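Local coordinates for periplasmic oligopeptide-binding protein (Burkholderia pseudomallei, PDB 3ZS6) that probably binds oligopeptides in the periplasm and delivers them to an ABC transporter for uptake into the cell, at residues A260-Y265 with V470-Y475; G305-G310 with T415-I420; T354-D359 with I401-W406. All coordinates share one frame; numbering follows the deposited sequence.

Contact 1 of 3, residues A260-Y265 with V470-Y475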
# COMPACT_ATOMS: atom_id res chain seq x y z
N ALA A 260 2.84 -5.79 -5.90
CA ALA A 260 3.46 -5.20 -4.72
C ALA A 260 4.95 -5.49 -4.74
O ALA A 260 5.38 -6.57 -5.16
CB ALA A 260 2.80 -5.76 -3.45
N THR A 261 5.75 -4.52 -4.30
CA THR A 261 7.21 -4.62 -4.38
C THR A 261 7.86 -4.45 -3.01
O THR A 261 7.54 -3.51 -2.28
CB THR A 261 7.77 -3.54 -5.35
OG1 THR A 261 7.15 -3.68 -6.64
CG2 THR A 261 9.30 -3.68 -5.51
N TYR A 262 8.76 -5.36 -2.69
CA TYR A 262 9.52 -5.33 -1.45
C TYR A 262 10.85 -4.65 -1.77
O TYR A 262 11.54 -5.03 -2.72
CB TYR A 262 9.75 -6.77 -0.97
CG TYR A 262 10.34 -6.97 0.42
CD1 TYR A 262 11.65 -6.60 0.71
CD2 TYR A 262 9.60 -7.58 1.43
CE1 TYR A 262 12.20 -6.81 1.97
CE2 TYR A 262 10.14 -7.80 2.69
CZ TYR A 262 11.44 -7.41 2.95
OH TYR A 262 11.98 -7.63 4.21
N TYR A 263 11.21 -3.64 -1.00
CA TYR A 263 12.40 -2.86 -1.30
C TYR A 263 12.99 -2.16 -0.08
O TYR A 263 12.31 -1.97 0.94
CB TYR A 263 12.11 -1.83 -2.40
CG TYR A 263 11.25 -0.66 -1.97
CD1 TYR A 263 11.83 0.50 -1.46
CD2 TYR A 263 9.86 -0.71 -2.07
CE1 TYR A 263 11.04 1.59 -1.07
CE2 TYR A 263 9.06 0.38 -1.69
CZ TYR A 263 9.66 1.52 -1.19
OH TYR A 263 8.89 2.59 -0.80
N TYR A 264 14.26 -1.78 -0.20
CA TYR A 264 14.91 -1.05 0.87
C TYR A 264 14.92 0.45 0.57
O TYR A 264 15.41 0.90 -0.47
CB TYR A 264 16.32 -1.57 1.13
CG TYR A 264 16.39 -2.79 2.02
CD1 TYR A 264 15.28 -3.22 2.74
CD2 TYR A 264 17.56 -3.52 2.15
CE1 TYR A 264 15.35 -4.35 3.56
CE2 TYR A 264 17.64 -4.63 2.97
CZ TYR A 264 16.53 -5.05 3.67
OH TYR A 264 16.62 -6.17 4.48
N TYR A 265 14.35 1.19 1.49
CA TYR A 265 14.40 2.64 1.49
C TYR A 265 15.84 3.05 1.70
O TYR A 265 16.57 2.40 2.45
CB TYR A 265 13.52 3.09 2.65
CG TYR A 265 13.69 4.47 3.24
CD1 TYR A 265 14.82 4.80 3.98
CD2 TYR A 265 12.66 5.39 3.17
CE1 TYR A 265 14.95 6.05 4.57
CE2 TYR A 265 12.77 6.63 3.75
CZ TYR A 265 13.91 6.96 4.45
OH TYR A 265 14.00 8.19 5.03
N VAL A 470 16.25 0.43 -3.21
CA VAL A 470 16.76 -0.87 -3.63
C VAL A 470 15.68 -1.94 -3.68
O VAL A 470 15.41 -2.60 -2.67
CB VAL A 470 17.88 -1.37 -2.68
CG1 VAL A 470 18.44 -2.70 -3.17
CG2 VAL A 470 18.99 -0.32 -2.54
N PRO A 471 15.06 -2.11 -4.85
CA PRO A 471 14.06 -3.16 -5.03
C PRO A 471 14.68 -4.53 -4.83
O PRO A 471 15.80 -4.76 -5.28
CB PRO A 471 13.63 -2.99 -6.49
CG PRO A 471 13.88 -1.52 -6.77
CD PRO A 471 15.16 -1.23 -6.03
N LEU A 472 13.95 -5.44 -4.18
CA LEU A 472 14.45 -6.77 -3.89
C LEU A 472 13.66 -7.87 -4.59
O LEU A 472 14.23 -8.70 -5.29
CB LEU A 472 14.46 -7.03 -2.37
CG LEU A 472 15.44 -6.17 -1.57
CD1 LEU A 472 15.33 -6.47 -0.07
CD2 LEU A 472 16.87 -6.38 -2.07
N PHE A 473 12.34 -7.88 -4.40
CA PHE A 473 11.51 -8.88 -5.06
C PHE A 473 10.04 -8.49 -5.06
O PHE A 473 9.61 -7.56 -4.37
CB PHE A 473 11.69 -10.26 -4.41
CG PHE A 473 11.46 -10.27 -2.93
CD1 PHE A 473 10.18 -10.32 -2.42
CD2 PHE A 473 12.54 -10.23 -2.05
CE1 PHE A 473 9.96 -10.32 -1.05
CE2 PHE A 473 12.33 -10.24 -0.67
CZ PHE A 473 11.03 -10.27 -0.17
N GLN A 474 9.26 -9.21 -5.87
CA GLN A 474 7.83 -9.03 -5.91
C GLN A 474 7.20 -9.83 -4.78
O GLN A 474 7.51 -11.01 -4.61
CB GLN A 474 7.27 -9.50 -7.26
CG GLN A 474 5.76 -9.29 -7.41
CD GLN A 474 5.29 -9.65 -8.81
OE1 GLN A 474 6.09 -10.01 -9.68
NE2 GLN A 474 3.99 -9.54 -9.04
N TYR A 475 6.32 -9.19 -4.00
CA TYR A 475 5.62 -9.88 -2.92
C TYR A 475 4.86 -11.11 -3.41
O TYR A 475 4.26 -11.10 -4.48
CB TYR A 475 4.60 -8.95 -2.24
CG TYR A 475 5.15 -8.10 -1.13
CD1 TYR A 475 5.66 -6.83 -1.40
CD2 TYR A 475 5.15 -8.54 0.19
CE1 TYR A 475 6.15 -6.02 -0.38
CE2 TYR A 475 5.64 -7.74 1.21
CZ TYR A 475 6.14 -6.49 0.92
OH TYR A 475 6.63 -5.69 1.93
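The ring of Phe-473 lies on one face of the Tyr-262 ring in an offset stack. The two centroids are 4.5 Å apart and the planes are tilted by 25°. Phe-473 CZ sits over the rim of the tyrosine ring, 3.4 Å from Tyr-262 CG, and Tyr-262 CB in turn makes a CH-pi contact over a face of Phe-473. Leu-472 CD1 meets the edge of the Tyr-262 ring. Leu-472 CD1 also stands over the centre of the Tyr-264 ring, 4.0 Å from its centroid, so one methyl serves both tyrosines. The Tyr-475 ring approaches Tyr-262 obliquely and completes the aromatic cluster. Its own edge runs along the backbone of Ala-260 and Thr-261, with Tyr-475 CE1 3.4 Å from Thr-261 O. Phe-473 CG is held between its backbone N and carbonyl carbon (chi1 54°), which swings the ring back over Tyr-262.

The two segments are antiparallel strands, interrupted by a classic beta bulge. Leu-472 and Phe-473 both face Tyr-262. Tyr-262 O accepts Leu-472 N at 2.8 Å and, weakly, Phe-473 N. The register shifts by one residue there. Past the bulge, Tyr-264 and Val-470 exchange two backbone bonds. At the other end Tyr-475 N bonds to Ala-260 O.

Helix 359-376 covers the face with Tyr-262 and Tyr-264, and Tyr-262 OH bonds to His-361. Phe-473 packs against helix 288-296. On the opposite face of the sheet Tyr-263 CB rests on Pro-471 CA at 3.5 Å. Tyr-475 also touches an apolar side chain of the bound peptide.

Contact 2 of 3, residues G305-G310 with T415-I420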
# COMPACT_ATOMS: atom_id res chain seq x y z
N GLY A 305 13.49 -2.88 -10.18
CA GLY A 305 12.81 -1.61 -10.17
C GLY A 305 11.51 -1.70 -9.37
O GLY A 305 11.29 -2.67 -8.64
N LEU A 306 10.66 -0.68 -9.51
CA LEU A 306 9.41 -0.60 -8.74
C LEU A 306 8.23 -1.31 -9.40
O LEU A 306 7.32 -1.76 -8.72
CB LEU A 306 9.04 0.87 -8.48
CG LEU A 306 10.02 1.71 -7.66
CD1 LEU A 306 9.55 3.17 -7.60
CD2 LEU A 306 10.20 1.14 -6.26
N MET A 307 8.24 -1.39 -10.73
CA MET A 307 7.11 -1.96 -11.47
C MET A 307 7.14 -3.49 -11.49
O MET A 307 8.04 -4.08 -12.08
CB MET A 307 7.08 -1.45 -12.92
CG MET A 307 7.09 0.06 -13.09
SD MET A 307 5.59 0.86 -12.48
CE MET A 307 6.12 2.57 -12.50
N PRO A 308 6.15 -4.13 -10.85
CA PRO A 308 6.06 -5.59 -10.94
C PRO A 308 5.68 -5.99 -12.36
O PRO A 308 4.94 -5.26 -13.01
CB PRO A 308 4.92 -5.95 -9.98
CG PRO A 308 4.61 -4.68 -9.21
CD PRO A 308 5.05 -3.54 -10.08
N LYS A 309 6.20 -7.12 -12.85
CA LYS A 309 5.78 -7.58 -14.17
C LYS A 309 4.27 -7.77 -14.15
O LYS A 309 3.72 -8.36 -13.21
CB LYS A 309 6.48 -8.90 -14.52
CG LYS A 309 6.07 -9.47 -15.87
CD LYS A 309 6.64 -10.86 -16.10
CE LYS A 309 8.16 -10.84 -16.19
NZ LYS A 309 8.70 -12.18 -16.58
N GLY A 310 3.58 -7.25 -15.16
CA GLY A 310 2.14 -7.41 -15.24
C GLY A 310 1.32 -6.17 -14.94
O GLY A 310 0.14 -6.11 -15.28
N THR A 415 0.63 4.32 -9.65
CA THR A 415 0.66 4.11 -8.20
C THR A 415 2.09 3.97 -7.68
O THR A 415 2.41 4.38 -6.56
CB THR A 415 -0.20 2.91 -7.75
OG1 THR A 415 -0.17 2.80 -6.32
CG2 THR A 415 0.30 1.60 -8.37
N PHE A 416 2.97 3.42 -8.51
CA PHE A 416 4.36 3.23 -8.10
C PHE A 416 5.16 4.53 -8.26
O PHE A 416 6.12 4.79 -7.51
CB PHE A 416 5.00 2.05 -8.85
CG PHE A 416 4.46 0.71 -8.42
CD1 PHE A 416 4.88 0.13 -7.23
CD2 PHE A 416 3.50 0.06 -9.18
CE1 PHE A 416 4.39 -1.10 -6.82
CE2 PHE A 416 2.99 -1.17 -8.77
CZ PHE A 416 3.43 -1.75 -7.59
N PHE A 417 4.76 5.35 -9.23
CA PHE A 417 5.37 6.67 -9.36
C PHE A 417 5.15 7.56 -8.13
O PHE A 417 5.90 8.50 -7.90
CB PHE A 417 4.92 7.38 -10.65
CG PHE A 417 5.68 6.94 -11.90
CD1 PHE A 417 7.01 7.30 -12.08
CD2 PHE A 417 5.05 6.18 -12.89
CE1 PHE A 417 7.71 6.89 -13.23
CE2 PHE A 417 5.73 5.78 -14.04
CZ PHE A 417 7.07 6.13 -14.20
N ASP A 418 4.13 7.25 -7.32
CA ASP A 418 3.92 7.98 -6.06
C ASP A 418 5.12 7.85 -5.12
O ASP A 418 5.25 8.62 -4.17
CB ASP A 418 2.64 7.50 -5.35
CG ASP A 418 1.38 8.10 -5.95
OD1 ASP A 418 1.46 9.19 -6.55
OD2 ASP A 418 0.30 7.48 -5.81
N LEU A 419 5.98 6.88 -5.37
CA LEU A 419 7.17 6.67 -4.53
C LEU A 419 8.36 7.54 -4.91
O LEU A 419 9.29 7.71 -4.12
CB LEU A 419 7.62 5.21 -4.59
CG LEU A 419 6.61 4.17 -4.13
CD1 LEU A 419 7.17 2.77 -4.35
CD2 LEU A 419 6.23 4.40 -2.66
N ILE A 420 8.35 8.09 -6.13
CA ILE A 420 9.53 8.76 -6.65
C ILE A 420 9.28 10.15 -7.26
O ILE A 420 10.24 10.85 -7.59
CB ILE A 420 10.26 7.88 -7.68
CG1 ILE A 420 9.27 7.34 -8.71
CG2 ILE A 420 11.00 6.74 -6.99
CD1 ILE A 420 9.94 6.72 -9.95
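Leu-306 O and Pro-308 CD both lie over a face of the Phe-416 ring. Leu-306 O sits near the rim, 3.4 Å from Phe-416 CD1. Pro-308 CD is 3.4 Å from Phe-416 CE2, and Pro-308 CG reaches the ring at CZ. The Met-307 side chain slides past Phe-416 in the opposite direction. Its sulfur makes an oblique Met-aromatic contact, with Met-307 SD 5.0 Å from the Phe-416 centroid. The Met-307 chain bends at its second torsion (chi2 -67°), which carries CE on to the next ring. There Met-307 CE makes a CH-pi contact over a face of Phe-417, 3.6 Å from Phe-417 CE2. The thioether thus bridges two consecutive phenylalanines.

Leu-306 fills the other end. Its CD2 meets Leu-419 CD1 at 3.9 Å, and its CD1 meets Ile-420 CG2 tip to tip at the same distance. Leu-419 N and Ile-420 N bond back to Phe-416 O and Phe-417 O, which keeps 416-420 in tight turns.

A second shell surrounds the first. Leu-306 N bonds to His-460 NE2. Trp-406 packs obliquely against Phe-416. The contact joins the loop after strand 301-302 to segment 415-420, which begins on helix 414-417. It lies between helix 449-464, which touches Leu-306, Met-307, Phe-417 and Ile-420, and strand 260-266, which touches Pro-308, Phe-416 and Leu-419.

Contact 3 of 3, residues T354-D359 with I401-W406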
# COMPACT_ATOMS: atom_id res chain seq x y z
N THR A 354 17.22 -0.44 9.51
CA THR A 354 16.05 -0.55 10.38
C THR A 354 14.91 -1.31 9.69
O THR A 354 14.62 -1.06 8.52
CB THR A 354 15.56 0.85 10.80
OG1 THR A 354 16.67 1.59 11.34
CG2 THR A 354 14.45 0.74 11.84
N TYR A 355 14.28 -2.23 10.41
CA TYR A 355 13.12 -2.94 9.89
C TYR A 355 12.07 -3.12 10.98
O TYR A 355 12.38 -2.99 12.16
CB TYR A 355 13.52 -4.32 9.34
CG TYR A 355 14.01 -5.26 10.42
CD1 TYR A 355 15.35 -5.28 10.80
CD2 TYR A 355 13.14 -6.13 11.05
CE1 TYR A 355 15.80 -6.14 11.78
CE2 TYR A 355 13.59 -7.00 12.04
CZ TYR A 355 14.92 -7.00 12.40
OH TYR A 355 15.37 -7.85 13.39
N ASN A 356 10.83 -3.40 10.59
CA ASN A 356 9.78 -3.63 11.58
C ASN A 356 9.80 -5.07 12.04
O ASN A 356 9.89 -6.00 11.23
CB ASN A 356 8.39 -3.24 11.05
CG ASN A 356 8.01 -3.99 9.79
OD1 ASN A 356 8.66 -3.83 8.76
ND2 ASN A 356 6.96 -4.80 9.87
N THR A 357 9.75 -5.25 13.37
CA THR A 357 9.85 -6.55 14.01
C THR A 357 8.99 -7.61 13.32
O THR A 357 7.77 -7.46 13.22
CB THR A 357 9.44 -6.45 15.49
OG1 THR A 357 10.16 -5.38 16.12
CG2 THR A 357 9.71 -7.77 16.23
N ASN A 358 9.66 -8.65 12.83
CA ASN A 358 9.05 -9.75 12.08
C ASN A 358 10.13 -10.74 11.62
O ASN A 358 11.25 -10.33 11.31
CB ASN A 358 8.30 -9.22 10.86
CG ASN A 358 7.77 -10.33 9.98
OD1 ASN A 358 6.73 -10.91 10.25
ND2 ASN A 358 8.49 -10.63 8.91
N ASP A 359 9.80 -12.03 11.57
CA ASP A 359 10.82 -13.03 11.26
C ASP A 359 11.31 -12.98 9.81
O ASP A 359 12.50 -13.11 9.56
CB ASP A 359 10.39 -14.46 11.65
CG ASP A 359 8.87 -14.63 11.68
OD1 ASP A 359 8.16 -13.93 10.93
OD2 ASP A 359 8.39 -15.47 12.48
N ILE A 401 18.96 3.16 6.01
CA ILE A 401 18.47 2.10 5.15
C ILE A 401 17.34 1.46 5.93
O ILE A 401 17.49 1.18 7.12
CB ILE A 401 19.56 1.04 4.88
CG1 ILE A 401 20.83 1.71 4.33
CG2 ILE A 401 19.03 -0.02 3.93
CD1 ILE A 401 21.96 0.73 4.00
N ALA A 402 16.20 1.24 5.27
CA ALA A 402 15.02 0.75 5.99
C ALA A 402 14.20 -0.23 5.16
O ALA A 402 14.09 -0.08 3.94
CB ALA A 402 14.16 1.92 6.45
N ARG A 403 13.66 -1.24 5.82
CA ARG A 403 12.73 -2.17 5.19
C ARG A 403 11.51 -1.37 4.72
O ARG A 403 10.94 -0.57 5.48
CB ARG A 403 12.33 -3.27 6.18
CG ARG A 403 11.87 -4.59 5.52
CD ARG A 403 10.57 -4.39 4.75
NE ARG A 403 9.47 -4.06 5.64
CZ ARG A 403 8.22 -3.79 5.25
NH1 ARG A 403 7.90 -3.80 3.96
NH2 ARG A 403 7.29 -3.51 6.15
N ASP A 404 11.12 -1.56 3.47
CA ASP A 404 9.94 -0.88 2.93
C ASP A 404 9.23 -1.81 1.95
O ASP A 404 9.66 -2.95 1.75
CB ASP A 404 10.33 0.43 2.24
CG ASP A 404 9.23 1.50 2.32
OD1 ASP A 404 8.03 1.15 2.25
OD2 ASP A 404 9.57 2.69 2.45
N GLY A 405 8.15 -1.33 1.34
CA GLY A 405 7.34 -2.14 0.45
C GLY A 405 6.07 -1.40 0.10
O GLY A 405 5.49 -0.72 0.94
N TRP A 406 5.63 -1.53 -1.15
CA TRP A 406 4.45 -0.80 -1.62
C TRP A 406 3.50 -1.75 -2.34
O TRP A 406 3.91 -2.51 -3.21
CB TRP A 406 4.90 0.32 -2.57
CG TRP A 406 3.81 1.23 -3.07
CD1 TRP A 406 3.21 1.19 -4.29
CD2 TRP A 406 3.22 2.33 -2.36
NE1 TRP A 406 2.27 2.20 -4.40
CE2 TRP A 406 2.27 2.91 -3.23
CE3 TRP A 406 3.41 2.87 -1.09
CZ2 TRP A 406 1.49 4.01 -2.85
CZ3 TRP A 406 2.64 3.97 -0.71
CH2 TRP A 406 1.70 4.53 -1.59
O HOH W 1 18.38 3.16 9.74
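Strands 354-356 and 401-406 run parallel, with their axes 36° apart and Thr-354 paired with Ala-402. Thr-354 N bonds to Ile-401 O at 2.9 Å and Thr-354 O takes Arg-403 N, so Thr-354 spans the residues before and after its partner.

Beyond this pair Arg-403 carries the contact. Its CB packs against Tyr-355 CB at 3.5 Å. The chain then bends at its second and third torsions, which brings the guanidinium beside Asn-356. Two nitrogens grip a single oxygen side-on: Arg-403 NH2 is 3.0 Å and Arg-403 NE 3.2 Å from Asn-356 OD1. That oxygen lies in the guanidinium plane. NE comes in the plane of the amide, whereas NH2 comes from above it, because the two flat groups are turned 52° apart. This grip is consistent with a fixed guanidinium orientation. Outside the two segments, Arg-403 NH1 pairs in a salt bridge with the backbone of the bound peptide. Asn-356 is therefore a second-shell residue of the peptide site. Gly-405 also bonds to the peptide backbone, and its own N is held by Asp-404 OD1 at 2.6 Å.

A water bridges Thr-354 OG1 and, weakly, Ile-401 O; the hydroxyl also bonds to Glu-383. Strand 401-407 lies between strands 350-356 and 260-266, while strand 379-385 flanks 350-356 on its other side. Helix 359-376 packs on Tyr-355 and Arg-403, and helix 387-395 on Thr-354 and Asn-356.

Overall arrangement
Contacts 1 and 3 belong to one mixed sheet, with centres about 10 Å apart. Strands 260-266 and 401-407 join them: Tyr-265 N is 2.8 Å from Ala-402 O, and Tyr-263 O is 2.8 Å from Asp-404 N. Contact 2 lies about 10 Å from contact 1, centre to centre, and is tied to it where Thr-261 OG1 meets Leu-306 O at 2.8 Å. Contacts 2 and 3 are about 18 Å apart at their centres, yet Trp-406 reaches Thr-415, Phe-416 and Leu-419. The bound peptide touches contact 1 at Tyr-475 and contact 3 at Arg-403 to Trp-406. Tyr-475 OH lies 3.0 Å from Arg-403 NH1.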